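Local coordinates for protein haloacid dehalogenase (Pseudomonas aeruginosa, PDB 3UMC) that probably catalyses the hydrolytic dehalogenation of L-2-haloacids, as a member of the haloacid dehalogenase-like hydrolase superfamily, at residues Ser38-Gln43 and His117-Trp122; Val34-Ser39 and Leu220-Gly225; Asp28-Leu33 and Ala147-Val152; Glu42-Leu47 and Gln110-Phe115. One frame throughout, in Å; residues are numbered along the deposited sequence.

Interaction 1: Ser38-Gln43 and His117-Trp122; sequences SSLIEQ and HRLRPW
R120 meets the helix of S38-Q43 at both ends of its side chain. Its CB lies 3.4 Å from S39 OG, the same hydroxyl that accepts a nearly straight bond from the R120 backbone N (2.9 Å, 163°). S39 OG in turn donates to D35 O, so one buried hydroxyl joins R120 of strand 120-121 to D35, the last residue before helix 36-50. Beyond CB, CG stands anti to the backbone N (chi1 177°), and the chain runs out straight to CD before bending at chi3, which brings the guanidinium beside E42. There NH2 is 3.3 Å from E42 OE1, while NH1 reaches both carboxylate oxygens; the two planes are only 22° apart, yet the hydrogen bonds of this salt bridge are long and weak, and both residues are exposed. S38 CB touches the guanidinium edge at NH2. One helical turn after S39, Q43 OE1 takes a weak bond from R118 NH2 at 2.9 Å, whereas Q43 NE2 donates to S39 O and to F115 O. Next to the polar groups, L40 CD1 packs on L119 CD2 (3.6 Å). The contact thus lies where strand 120-121, antiparallel to strand 34-35, runs past the first turns of helix 36-50, with L40 continuing onto helix 57-67 and L119 onto V152 of helix 146-156.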
loop_
_atom_site.group_PDB
_atom_site.type_symbol
_atom_site.label_atom_id
_atom_site.label_comp_id
_atom_site.label_asym_id
_atom_site.label_seq_id
_atom_site.Cartn_x
_atom_site.Cartn_y
_atom_site.Cartn_z
ATOM N N SER A 38 -9.034 19.197 15.260
ATOM C CA SER A 38 -10.122 18.774 16.172
ATOM C C SER A 38 -9.792 17.486 16.939
ATOM O O SER A 38 -10.107 17.355 18.156
ATOM C CB SER A 38 -11.473 18.522 15.479
ATOM O OG SER A 38 -12.008 19.687 14.893
ATOM N N SER A 39 -9.222 16.506 16.225
ATOM C CA SER A 39 -8.920 15.213 16.832
ATOM C C SER A 39 -7.823 15.342 17.883
ATOM O O SER A 39 -7.863 14.655 18.907
ATOM C CB SER A 39 -8.500 14.197 15.760
ATOM O OG SER A 39 -9.576 13.982 14.862
ATOM N N LEU A 40 -6.819 16.152 17.639
ATOM C CA LEU A 40 -5.810 16.286 18.633
ATOM C C LEU A 40 -6.423 17.034 19.840
ATOM O O LEU A 40 -6.239 16.620 20.971
ATOM C CB LEU A 40 -4.558 16.992 18.101
ATOM C CG LEU A 40 -3.463 16.027 17.612
ATOM C CD1 LEU A 40 -3.939 15.050 16.474
ATOM C CD2 LEU A 40 -2.275 16.786 17.165
ATOM N N ILE A 41 -7.153 18.117 19.613
ATOM C CA ILE A 41 -7.713 18.889 20.726
ATOM C C ILE A 41 -8.502 17.966 21.626
ATOM O O ILE A 41 -8.297 17.932 22.849
ATOM C CB ILE A 41 -8.605 20.058 20.249
ATOM C CG1 ILE A 41 -7.731 21.118 19.667
ATOM C CG2 ILE A 41 -9.405 20.688 21.384
ATOM C CD1 ILE A 41 -8.492 22.127 18.939
ATOM N N GLU A 42 -9.380 17.203 21.003
ATOM C CA GLU A 42 -10.212 16.261 21.697
ATOM C C GLU A 42 -9.415 15.270 22.558
ATOM O O GLU A 42 -9.833 14.929 23.666
ATOM C CB GLU A 42 -11.015 15.516 20.659
ATOM C CG GLU A 42 -12.179 14.685 21.184
ATOM C CD GLU A 42 -13.350 14.604 20.181
ATOM O OE1 GLU A 42 -13.407 15.449 19.227
ATOM O OE2 GLU A 42 -14.221 13.705 20.381
ATOM N N GLN A 43 -8.261 14.828 22.065
ATOM C CA GLN A 43 -7.533 13.796 22.734
ATOM C C GLN A 43 -6.789 14.420 23.942
ATOM O O GLN A 43 -6.680 13.813 24.998
ATOM C CB GLN A 43 -6.584 13.092 21.749
ATOM C CG GLN A 43 -7.305 12.073 20.853
ATOM C CD GLN A 43 -6.364 11.401 19.850
ATOM O OE1 GLN A 43 -5.981 10.237 20.005
ATOM N NE2 GLN A 43 -5.969 12.137 18.863
ATOM N N HIS A 117 -2.459 9.358 15.208
ATOM C CA HIS A 117 -2.713 8.101 14.578
ATOM C C HIS A 117 -4.194 7.832 14.526
ATOM O O HIS A 117 -4.648 6.901 13.861
ATOM C CB HIS A 117 -1.977 6.987 15.353
ATOM C CG HIS A 117 -0.474 7.000 15.188
ATOM N ND1 HIS A 117 0.236 5.868 14.842
ATOM C CD2 HIS A 117 0.441 7.982 15.330
ATOM C CE1 HIS A 117 1.525 6.157 14.768
ATOM N NE2 HIS A 117 1.682 7.435 15.057
ATOM N N ARG A 118 -4.981 8.699 15.176
ATOM C CA ARG A 118 -6.422 8.500 15.257
ATOM C C ARG A 118 -7.056 9.807 14.861
ATOM O O ARG A 118 -7.104 10.730 15.680
ATOM C CB ARG A 118 -6.790 8.119 16.685
ATOM C CG ARG A 118 -6.302 6.692 17.060
ATOM C CD ARG A 118 -6.752 6.211 18.473
ATOM N NE ARG A 118 -6.132 7.069 19.469
ATOM C CZ ARG A 118 -4.849 7.025 19.822
ATOM N NH1 ARG A 118 -4.004 6.134 19.300
ATOM N NH2 ARG A 118 -4.402 7.879 20.723
ATOM N N LEU A 119 -7.499 9.945 13.599
ATOM C CA LEU A 119 -7.960 11.250 13.151
ATOM C C LEU A 119 -9.275 11.162 12.451
ATOM O O LEU A 119 -9.435 10.325 11.583
ATOM C CB LEU A 119 -6.934 11.936 12.234
ATOM C CG LEU A 119 -5.526 11.900 12.717
ATOM C CD1 LEU A 119 -4.638 12.214 11.603
ATOM C CD2 LEU A 119 -5.264 12.868 13.962
ATOM N N ARG A 120 -10.171 12.113 12.754
ATOM C CA ARG A 120 -11.490 12.083 12.269
ATOM C C ARG A 120 -11.517 12.524 10.797
ATOM O O ARG A 120 -11.001 13.555 10.457
ATOM C CB ARG A 120 -12.378 13.015 13.100
ATOM C CG ARG A 120 -13.850 13.117 12.587
ATOM C CD ARG A 120 -14.815 14.087 13.500
ATOM N NE ARG A 120 -14.964 13.461 14.813
ATOM C CZ ARG A 120 -14.288 13.787 15.925
ATOM N NH1 ARG A 120 -14.479 13.051 17.025
ATOM N NH2 ARG A 120 -13.444 14.840 15.965
ATOM N N PRO A 121 -12.205 11.767 9.972
ATOM C CA PRO A 121 -12.461 12.163 8.583
ATOM C C PRO A 121 -13.413 13.381 8.481
ATOM O O PRO A 121 -14.365 13.423 9.257
ATOM C CB PRO A 121 -13.141 10.925 8.017
ATOM C CG PRO A 121 -13.777 10.238 9.163
ATOM C CD PRO A 121 -12.926 10.517 10.343
ATOM N N TRP A 122 -13.235 14.290 7.506
ATOM C CA TRP A 122 -14.348 15.207 7.160
ATOM C C TRP A 122 -15.597 14.445 6.748
ATOM O O TRP A 122 -15.493 13.301 6.304
ATOM C CB TRP A 122 -13.933 16.212 6.083
ATOM C CG TRP A 122 -12.663 17.009 6.438
ATOM C CD1 TRP A 122 -11.457 16.862 5.869
ATOM C CD2 TRP A 122 -12.518 18.031 7.408
ATOM N NE1 TRP A 122 -10.556 17.722 6.400
ATOM C CE2 TRP A 122 -11.177 18.458 7.363
ATOM C CE3 TRP A 122 -13.391 18.649 8.310
ATOM C CZ2 TRP A 122 -10.683 19.459 8.179
ATOM C CZ3 TRP A 122 -12.901 19.655 9.131
ATOM C CH2 TRP A 122 -11.559 20.060 9.041
#

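Interaction 2: Val34-Ser39 and Leu220-Gly225; sequences VDWRSS and LEYGPG
W36 has CG between its backbone N and carbonyl carbon (chi1 53°), the crowded position, and this sends the indole across to E221 and Y222. E221, extended throughout, presents the anti lone pair of OE2 to W36 NE1, which donates in its ring plane over 2.8 Å and almost straight, at 173°; E221 OE1 is held by H199. Farther round the indole edge, W36 CZ2 comes 3.5 Å from Y222 CE1, over one face of the tyrosine. The pair forms a T-shaped stack with its planes 77° apart. In this haloacid dehalogenase-like fold, W36 opens the first helix of the cap, while the type I turn L220-G223 belongs to the loop after core strand 212-216, so the contact links the base of the cap to the core. D35 is the N-cap, its OD1 accepting from S38 N at 3.2 Å and its OD2 bonded to S38 OG. Water joins this cap to the turn: one molecule connects D35 OD1 and R37 N with E221 O, and a second connects D35 OD1 with L220 O. R37 reaches past the turn, its CB 3.3 Å from E221 O and one guanidinium face over G223 CA, while its NE is paired with D62 of helix 57-67.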
loop_
_atom_site.group_PDB
_atom_site.type_symbol
_atom_site.label_atom_id
_atom_site.label_comp_id
_atom_site.label_asym_id
_atom_site.label_seq_id
_atom_site.Cartn_x
_atom_site.Cartn_y
_atom_site.Cartn_z
ATOM N N VAL A 34 -8.662 14.383 6.568
ATOM C CA VAL A 34 -8.933 14.229 8.015
ATOM C C VAL A 34 -8.623 15.505 8.763
ATOM O O VAL A 34 -7.730 16.292 8.404
ATOM C CB VAL A 34 -8.124 13.059 8.669
ATOM C CG1 VAL A 34 -8.527 11.664 8.055
ATOM C CG2 VAL A 34 -6.631 13.318 8.545
ATOM N N ASP A 35 -9.418 15.749 9.783
ATOM C CA ASP A 35 -9.326 16.962 10.595
ATOM C C ASP A 35 -8.451 16.660 11.773
ATOM O O ASP A 35 -8.937 16.254 12.841
ATOM C CB ASP A 35 -10.733 17.340 11.053
ATOM C CG ASP A 35 -10.791 18.607 11.916
ATOM O OD1 ASP A 35 -9.748 19.283 12.186
ATOM O OD2 ASP A 35 -11.943 18.848 12.320
ATOM N N TRP A 36 -7.159 16.908 11.617
ATOM C CA TRP A 36 -6.200 16.581 12.642
ATOM C C TRP A 36 -6.399 17.497 13.876
ATOM O O TRP A 36 -6.316 17.055 15.001
ATOM C CB TRP A 36 -4.764 16.641 12.080
ATOM C CG TRP A 36 -4.435 17.880 11.422
ATOM C CD1 TRP A 36 -4.594 18.188 10.067
ATOM C CD2 TRP A 36 -3.925 19.062 12.048
ATOM N NE1 TRP A 36 -4.197 19.498 9.831
ATOM C CE2 TRP A 36 -3.801 20.058 11.030
ATOM C CE3 TRP A 36 -3.605 19.397 13.381
ATOM C CZ2 TRP A 36 -3.365 21.347 11.310
ATOM C CZ3 TRP A 36 -3.151 20.680 13.663
ATOM C CH2 TRP A 36 -3.044 21.645 12.634
ATOM N N ARG A 37 -6.672 18.774 13.644
ATOM C CA ARG A 37 -6.700 19.741 14.712
ATOM C C ARG A 37 -7.797 19.412 15.733
ATOM O O ARG A 37 -7.492 19.345 16.966
ATOM C CB ARG A 37 -6.889 21.133 14.129
ATOM C CG ARG A 37 -6.986 22.224 15.153
ATOM C CD ARG A 37 -6.920 23.574 14.512
ATOM N NE ARG A 37 -6.643 24.612 15.506
ATOM C CZ ARG A 37 -7.574 25.230 16.226
ATOM N NH1 ARG A 37 -8.850 24.927 16.102
ATOM N NH2 ARG A 37 -7.211 26.169 17.089
ATOM N N SER A 38 -9.034 19.197 15.260
ATOM C CA SER A 38 -10.122 18.774 16.172
ATOM C C SER A 38 -9.792 17.486 16.939
ATOM O O SER A 38 -10.107 17.355 18.156
ATOM C CB SER A 38 -11.473 18.522 15.479
ATOM O OG SER A 38 -12.008 19.687 14.893
ATOM N N SER A 39 -9.222 16.506 16.225
ATOM C CA SER A 39 -8.920 15.213 16.832
ATOM C C SER A 39 -7.823 15.342 17.883
ATOM O O SER A 39 -7.863 14.655 18.907
ATOM C CB SER A 39 -8.500 14.197 15.760
ATOM O OG SER A 39 -9.576 13.982 14.862
ATOM N N LEU A 220 -11.442 25.054 7.521
ATOM C CA LEU A 220 -11.491 24.820 8.968
ATOM C C LEU A 220 -10.299 23.984 9.446
ATOM O O LEU A 220 -10.168 23.694 10.627
ATOM C CB LEU A 220 -12.861 24.139 9.326
ATOM C CG LEU A 220 -14.077 25.108 9.078
ATOM C CD1 LEU A 220 -15.419 24.622 9.531
ATOM C CD2 LEU A 220 -13.794 26.436 9.760
ATOM N N GLU A 221 -9.409 23.585 8.543
ATOM C CA GLU A 221 -8.298 22.736 8.965
ATOM C C GLU A 221 -7.546 23.327 10.180
ATOM O O GLU A 221 -7.204 22.598 11.135
ATOM C CB GLU A 221 -7.301 22.547 7.834
ATOM C CG GLU A 221 -6.182 21.633 8.168
ATOM C CD GLU A 221 -5.194 21.366 7.006
ATOM O OE1 GLU A 221 -5.363 21.832 5.834
ATOM O OE2 GLU A 221 -4.276 20.598 7.307
ATOM N N TYR A 222 -7.256 24.626 10.097
ATOM C CA TYR A 222 -6.411 25.292 11.052
ATOM C C TYR A 222 -7.242 26.086 12.073
ATOM O O TYR A 222 -6.689 26.880 12.845
ATOM C CB TYR A 222 -5.374 26.174 10.351
ATOM C CG TYR A 222 -4.211 25.389 9.781
ATOM C CD1 TYR A 222 -3.129 25.065 10.555
ATOM C CD2 TYR A 222 -4.208 24.946 8.459
ATOM C CE1 TYR A 222 -2.017 24.317 10.019
ATOM C CE2 TYR A 222 -3.134 24.215 7.939
ATOM C CZ TYR A 222 -2.035 23.907 8.722
ATOM O OH TYR A 222 -0.964 23.156 8.208
ATOM N N GLY A 223 -8.535 25.809 12.097
ATOM C CA GLY A 223 -9.489 26.473 12.969
ATOM C C GLY A 223 -10.106 27.743 12.389
ATOM O O GLY A 223 -9.767 28.152 11.272
ATOM N N PRO A 224 -10.997 28.403 13.168
ATOM C CA PRO A 224 -11.603 29.701 12.772
ATOM C C PRO A 224 -10.588 30.791 12.355
ATOM O O PRO A 224 -10.911 31.609 11.512
ATOM C CB PRO A 224 -12.401 30.109 14.019
ATOM C CG PRO A 224 -12.686 28.756 14.742
ATOM C CD PRO A 224 -11.417 27.977 14.524
ATOM N N GLY A 225 -9.366 30.804 12.880
ATOM C CA GLY A 225 -8.333 31.760 12.342
ATOM C C GLY A 225 -7.833 31.645 10.867
ATOM O O GLY A 225 -7.236 32.586 10.325
HETATM O O HOH W 1 -7.647 19.815 10.967
HETATM O O HOH W 2 -10.582 21.792 12.511
#

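Interaction 3: Asp28-Leu33 and Ala147-Val152; sequences DVFGTL and ALMLDV
V29 and F30 divide the side chain of M149, a selenomethionine in this crystal, between them. Its SE rests against V29 CG2 at 3.7 Å, the two side chains running antiparallel alongside one another. Bends at chi2 (-72°) and chi3 then swing CE round to the far end of the phenylalanine ring, where it lies 3.7 Å from both F30 CE1 and F30 CZ. The residue just before it, L148, adds CD2, 3.8 Å from F30 CZ, and one turn further on V152 CG1 approaches V29 CG1 more loosely, at 4.4 Å. All five residues are buried, and the fit is purely one of apolar shape. In the next shell, L119 and L85 of the cap segment touch F30, while L163 and C165 lie against M149. The outer side of the helix, at A147, L150 and D151, packs on the second subunit. The loop itself is shaped from within: L33 N bonds to V29 O at 3.0 Å, G31 turns the chain with a positive phi, and T32 OG1 donates to the anti lone pair of D28 OD2 (2.6 Å) while also accepting from A198 N. D28, salt-bridged to K173, directly follows strand 24-27 and begins the sequence DVFGTL. That pattern fits the first conserved motif of the haloacid dehalogenase superfamily, whose leading aspartate is the nucleophile, and the tight turn after it, closed by L33 N to V29 O, probably corresponds to the squiggle.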
loop_
_atom_site.group_PDB
_atom_site.type_symbol
_atom_site.label_atom_id
_atom_site.label_comp_id
_atom_site.label_asym_id
_atom_site.label_seq_id
_atom_site.Cartn_x
_atom_site.Cartn_y
_atom_site.Cartn_z
ATOM N N ASP A 28 -3.246 13.715 -0.699
ATOM C CA ASP A 28 -2.762 14.218 0.576
ATOM C C ASP A 28 -3.735 13.816 1.701
ATOM O O ASP A 28 -4.906 13.654 1.427
ATOM C CB ASP A 28 -2.626 15.753 0.465
ATOM C CG ASP A 28 -2.192 16.383 1.773
ATOM O OD1 ASP A 28 -1.096 16.061 2.229
ATOM O OD2 ASP A 28 -2.995 17.150 2.371
ATOM N N VAL A 29 -3.289 13.630 2.962
ATOM C CA VAL A 29 -4.203 13.030 3.947
ATOM C C VAL A 29 -4.503 13.971 5.100
ATOM O O VAL A 29 -5.688 14.241 5.377
ATOM C CB VAL A 29 -3.731 11.695 4.506
ATOM C CG1 VAL A 29 -4.782 11.075 5.326
ATOM C CG2 VAL A 29 -3.369 10.706 3.376
ATOM N N PHE A 30 -3.457 14.488 5.749
ATOM C CA PHE A 30 -3.654 15.515 6.768
ATOM C C PHE A 30 -4.281 16.771 6.233
ATOM O O PHE A 30 -3.771 17.375 5.311
ATOM C CB PHE A 30 -2.338 15.883 7.480
ATOM C CG PHE A 30 -1.794 14.768 8.332
ATOM C CD1 PHE A 30 -2.594 13.787 8.809
ATOM C CD2 PHE A 30 -0.490 14.708 8.650
ATOM C CE1 PHE A 30 -2.073 12.775 9.583
ATOM C CE2 PHE A 30 0.012 13.684 9.473
ATOM C CZ PHE A 30 -0.781 12.749 9.924
ATOM N N GLY A 31 -5.412 17.140 6.809
ATOM C CA GLY A 31 -6.139 18.313 6.389
ATOM C C GLY A 31 -7.011 18.030 5.187
ATOM O O GLY A 31 -8.191 18.324 5.183
ATOM N N THR A 32 -6.434 17.500 4.126
ATOM C CA THR A 32 -7.230 17.195 2.925
ATOM C C THR A 32 -8.394 16.212 3.186
ATOM O O THR A 32 -9.452 16.411 2.712
ATOM C CB THR A 32 -6.328 16.650 1.819
ATOM O OG1 THR A 32 -5.362 17.643 1.484
ATOM C CG2 THR A 32 -7.161 16.291 0.565
ATOM N N LEU A 33 -8.156 15.140 3.923
ATOM C CA LEU A 33 -9.122 14.085 4.151
ATOM C C LEU A 33 -9.540 14.008 5.619
ATOM O O LEU A 33 -10.647 13.588 5.878
ATOM C CB LEU A 33 -8.484 12.760 3.739
ATOM C CG LEU A 33 -8.114 12.544 2.228
ATOM C CD1 LEU A 33 -7.678 11.083 1.972
ATOM C CD2 LEU A 33 -9.258 12.796 1.304
ATOM N N ALA A 147 3.627 3.371 8.723
ATOM C CA ALA A 147 3.002 2.750 9.902
ATOM C C ALA A 147 1.959 3.703 10.527
ATOM O O ALA A 147 0.882 3.298 10.921
ATOM C CB ALA A 147 4.108 2.356 10.923
ATOM N N LEU A 148 2.273 4.994 10.556
ATOM C CA LEU A 148 1.334 6.043 11.030
ATOM C C LEU A 148 0.089 6.084 10.110
ATOM O O LEU A 148 -1.042 6.079 10.573
ATOM C CB LEU A 148 2.046 7.424 11.005
ATOM C CG LEU A 148 1.327 8.620 11.656
ATOM C CD1 LEU A 148 2.354 9.709 12.098
ATOM C CD2 LEU A 148 0.289 9.235 10.729
HETATM N N MSE A 149 0.323 6.025 8.796
HETATM C CA MSE A 149 -0.793 6.068 7.826
HETATM C C MSE A 149 -1.656 4.816 7.841
HETATM O O MSE A 149 -2.859 4.859 7.496
HETATM C CB MSE A 149 -0.267 6.330 6.433
HETATM C CG MSE A 149 0.151 7.727 6.184
HETATM SE SE MSE A 149 -1.504 8.896 6.060
HETATM C CE MSE A 149 -0.978 9.849 7.658
ATOM N N LEU A 150 -1.068 3.695 8.261
ATOM C CA LEU A 150 -1.849 2.481 8.430
ATOM C C LEU A 150 -2.868 2.611 9.560
ATOM O O LEU A 150 -4.037 2.231 9.394
ATOM C CB LEU A 150 -0.922 1.282 8.676
ATOM C CG LEU A 150 -0.232 0.582 7.509
ATOM C CD1 LEU A 150 1.039 -0.149 7.937
ATOM C CD2 LEU A 150 -1.166 -0.411 7.044
ATOM N N ASP A 151 -2.432 3.175 10.692
ATOM C CA ASP A 151 -3.286 3.461 11.859
ATOM C C ASP A 151 -4.343 4.511 11.496
ATOM O O ASP A 151 -5.535 4.375 11.842
ATOM C CB ASP A 151 -2.461 3.999 13.038
ATOM C CG ASP A 151 -1.794 2.917 13.865
ATOM O OD1 ASP A 151 -2.079 1.745 13.649
ATOM O OD2 ASP A 151 -0.963 3.259 14.747
ATOM N N VAL A 152 -3.927 5.584 10.828
ATOM C CA VAL A 152 -4.924 6.595 10.390
ATOM C C VAL A 152 -5.968 5.996 9.483
ATOM O O VAL A 152 -7.186 6.275 9.635
ATOM C CB VAL A 152 -4.252 7.797 9.784
ATOM C CG1 VAL A 152 -5.238 8.770 9.079
ATOM C CG2 VAL A 152 -3.409 8.500 10.841
#

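Interaction 4: Glu42-Leu47 and Gln110-Phe115; sequences EQFQAL and QRITGF
Q43 NE2 donates to F115 O over 2.9 Å in a nearly straight bond (171°). The acceptor lies in the amide plane of the glutamine, although the donor is tilted somewhat from the carbonyl plane of F115. With S39 O as the second acceptor of NE2, the amide is fixed in rotation and bridges its own helix to the end of the other. The same side chain also packs: Q43 CB sits over the centre of the F115 ring, 3.6 Å from the centroid and almost on the ring normal, a CH-pi contact. The opposite face of that ring is covered by I112 CA, so the phenylalanine is sandwiched between the helix it faces and the one it follows. Its edge is used as well. F115 CE2 points at the middle of one F44 face, 3.8 Å from F44 CD1, in an edge-to-face pair with planes 81° apart. These aromatic rings belong to the helical cap inserted between strands 34-35 and 120-121, in which helices 36-50 and 106-113 lie side by side; F44 continues onto C57, L60 and T61 of helix 57-67, and I112 onto L93 of helix 85-99. I112 CG2 closes on F44 CZ at 3.9 Å. One turn beyond Q43, L47 has CG anti to its backbone N (chi1 -167°), a setting that directs both methyl groups at the other helix: CD2 toward I112 CG1 at 4.1 Å, and CD1 over one face of the R111 guanidinium. R111, at the exposed margin, also makes a long, weak ion pair with E50.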
loop_
_atom_site.group_PDB
_atom_site.type_symbol
_atom_site.label_atom_id
_atom_site.label_comp_id
_atom_site.label_asym_id
_atom_site.label_seq_id
_atom_site.Cartn_x
_atom_site.Cartn_y
_atom_site.Cartn_z
ATOM N N GLU A 42 -9.380 17.203 21.003
ATOM C CA GLU A 42 -10.212 16.261 21.697
ATOM C C GLU A 42 -9.415 15.270 22.558
ATOM O O GLU A 42 -9.833 14.929 23.666
ATOM C CB GLU A 42 -11.015 15.516 20.659
ATOM C CG GLU A 42 -12.179 14.685 21.184
ATOM C CD GLU A 42 -13.350 14.604 20.181
ATOM O OE1 GLU A 42 -13.407 15.449 19.227
ATOM O OE2 GLU A 42 -14.221 13.705 20.381
ATOM N N GLN A 43 -8.261 14.828 22.065
ATOM C CA GLN A 43 -7.533 13.796 22.734
ATOM C C GLN A 43 -6.789 14.420 23.942
ATOM O O GLN A 43 -6.680 13.813 24.998
ATOM C CB GLN A 43 -6.584 13.092 21.749
ATOM C CG GLN A 43 -7.305 12.073 20.853
ATOM C CD GLN A 43 -6.364 11.401 19.850
ATOM O OE1 GLN A 43 -5.981 10.237 20.005
ATOM N NE2 GLN A 43 -5.969 12.137 18.863
ATOM N N PHE A 44 -6.259 15.614 23.747
ATOM C CA PHE A 44 -5.717 16.395 24.844
ATOM C C PHE A 44 -6.690 16.637 26.018
ATOM O O PHE A 44 -6.244 16.611 27.153
ATOM C CB PHE A 44 -5.188 17.733 24.365
ATOM C CG PHE A 44 -3.828 17.655 23.790
ATOM C CD1 PHE A 44 -2.756 17.312 24.583
ATOM C CD2 PHE A 44 -3.607 17.904 22.425
ATOM C CE1 PHE A 44 -1.470 17.219 24.054
ATOM C CE2 PHE A 44 -2.331 17.830 21.892
ATOM C CZ PHE A 44 -1.259 17.472 22.715
ATOM N N GLN A 45 -7.964 16.875 25.716
ATOM C CA GLN A 45 -9.022 17.117 26.710
ATOM C C GLN A 45 -9.478 15.865 27.444
ATOM O O GLN A 45 -10.001 15.957 28.556
ATOM C CB GLN A 45 -10.289 17.648 26.036
ATOM C CG GLN A 45 -10.214 19.047 25.431
ATOM C CD GLN A 45 -11.542 19.463 24.855
ATOM O OE1 GLN A 45 -12.274 18.640 24.302
ATOM N NE2 GLN A 45 -11.866 20.735 24.973
ATOM N N ALA A 46 -9.418 14.714 26.771
ATOM C CA ALA A 46 -9.696 13.437 27.419
ATOM C C ALA A 46 -8.590 13.140 28.419
ATOM O O ALA A 46 -8.818 12.519 29.449
ATOM C CB ALA A 46 -9.792 12.349 26.407
ATOM N N LEU A 47 -7.398 13.606 28.092
ATOM C CA LEU A 47 -6.251 13.460 28.928
ATOM C C LEU A 47 -6.330 14.402 30.134
ATOM O O LEU A 47 -6.032 14.008 31.282
ATOM C CB LEU A 47 -5.025 13.805 28.113
ATOM C CG LEU A 47 -3.687 13.430 28.707
ATOM C CD1 LEU A 47 -3.605 11.895 28.985
ATOM C CD2 LEU A 47 -2.587 13.927 27.777
ATOM N N GLN A 110 4.709 8.612 24.527
ATOM C CA GLN A 110 4.374 7.667 23.473
ATOM C C GLN A 110 2.913 7.805 23.143
ATOM O O GLN A 110 2.539 7.829 21.977
ATOM C CB GLN A 110 4.701 6.229 23.885
ATOM C CG GLN A 110 6.185 5.967 23.838
ATOM C CD GLN A 110 6.562 4.545 24.174
ATOM O OE1 GLN A 110 5.707 3.650 24.256
ATOM N NE2 GLN A 110 7.860 4.323 24.374
ATOM N N ARG A 111 2.108 7.917 24.185
ATOM C CA ARG A 111 0.687 8.065 24.052
ATOM C C ARG A 111 0.318 9.343 23.283
ATOM O O ARG A 111 -0.503 9.303 22.379
ATOM C CB ARG A 111 0.060 8.093 25.433
ATOM C CG ARG A 111 -1.413 7.955 25.398
ATOM C CD ARG A 111 -2.017 8.489 26.675
ATOM N NE ARG A 111 -3.460 8.335 26.656
ATOM C CZ ARG A 111 -4.235 8.379 27.732
ATOM N NH1 ARG A 111 -3.712 8.570 28.944
ATOM N NH2 ARG A 111 -5.547 8.229 27.591
ATOM N N ILE A 112 0.934 10.461 23.636
ATOM C CA ILE A 112 0.579 11.737 23.034
ATOM C C ILE A 112 1.008 11.803 21.556
ATOM O O ILE A 112 0.256 12.244 20.735
ATOM C CB ILE A 112 1.155 12.928 23.856
ATOM C CG1 ILE A 112 0.504 12.973 25.262
ATOM C CG2 ILE A 112 0.960 14.266 23.157
ATOM C CD1 ILE A 112 1.396 13.693 26.296
ATOM N N THR A 113 2.218 11.361 21.265
ATOM C CA THR A 113 2.708 11.200 19.918
ATOM C C THR A 113 1.799 10.386 18.994
ATOM O O THR A 113 1.779 10.639 17.779
ATOM C CB THR A 113 4.084 10.563 19.970
ATOM O OG1 THR A 113 4.956 11.504 20.583
ATOM C CG2 THR A 113 4.611 10.229 18.579
ATOM N N GLY A 114 1.074 9.425 19.561
ATOM C CA GLY A 114 0.188 8.528 18.823
ATOM C C GLY A 114 -1.208 9.126 18.626
ATOM O O GLY A 114 -2.119 8.498 18.055
ATOM N N PHE A 115 -1.391 10.334 19.140
ATOM C CA PHE A 115 -2.595 11.129 18.894
ATOM C C PHE A 115 -2.844 11.333 17.408
ATOM O O PHE A 115 -3.966 11.310 16.954
ATOM C CB PHE A 115 -2.419 12.511 19.525
ATOM C CG PHE A 115 -2.748 12.568 20.993
ATOM C CD1 PHE A 115 -2.982 11.414 21.744
ATOM C CD2 PHE A 115 -2.839 13.813 21.641
ATOM C CE1 PHE A 115 -3.302 11.497 23.102
ATOM C CE2 PHE A 115 -3.160 13.888 23.030
ATOM C CZ PHE A 115 -3.393 12.732 23.725
#

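Overall arrangement
Helix 36-50 is the common element of interactions 1, 2 and 4, which follow it from its N-cap outward into the cap, while interaction 3 lies near the centre of the chain. Interactions 3 and 4 are buried, 4 within the cap; 1 and 2 are partly buried. The latter share S38 and S39 and meet across the two-stranded sheet, where D35 N bonds to R120 O; interaction 1 adds a weak surface salt bridge, interaction 2 an aromatic stack and two waters. Interaction 4 is mainly aromatic and aliphatic, with one nearly straight amide bond. Interaction 3 is wholly apolar across its interface, yet W122 and H117 of interaction 1 tie into its two segments through G31 and D151.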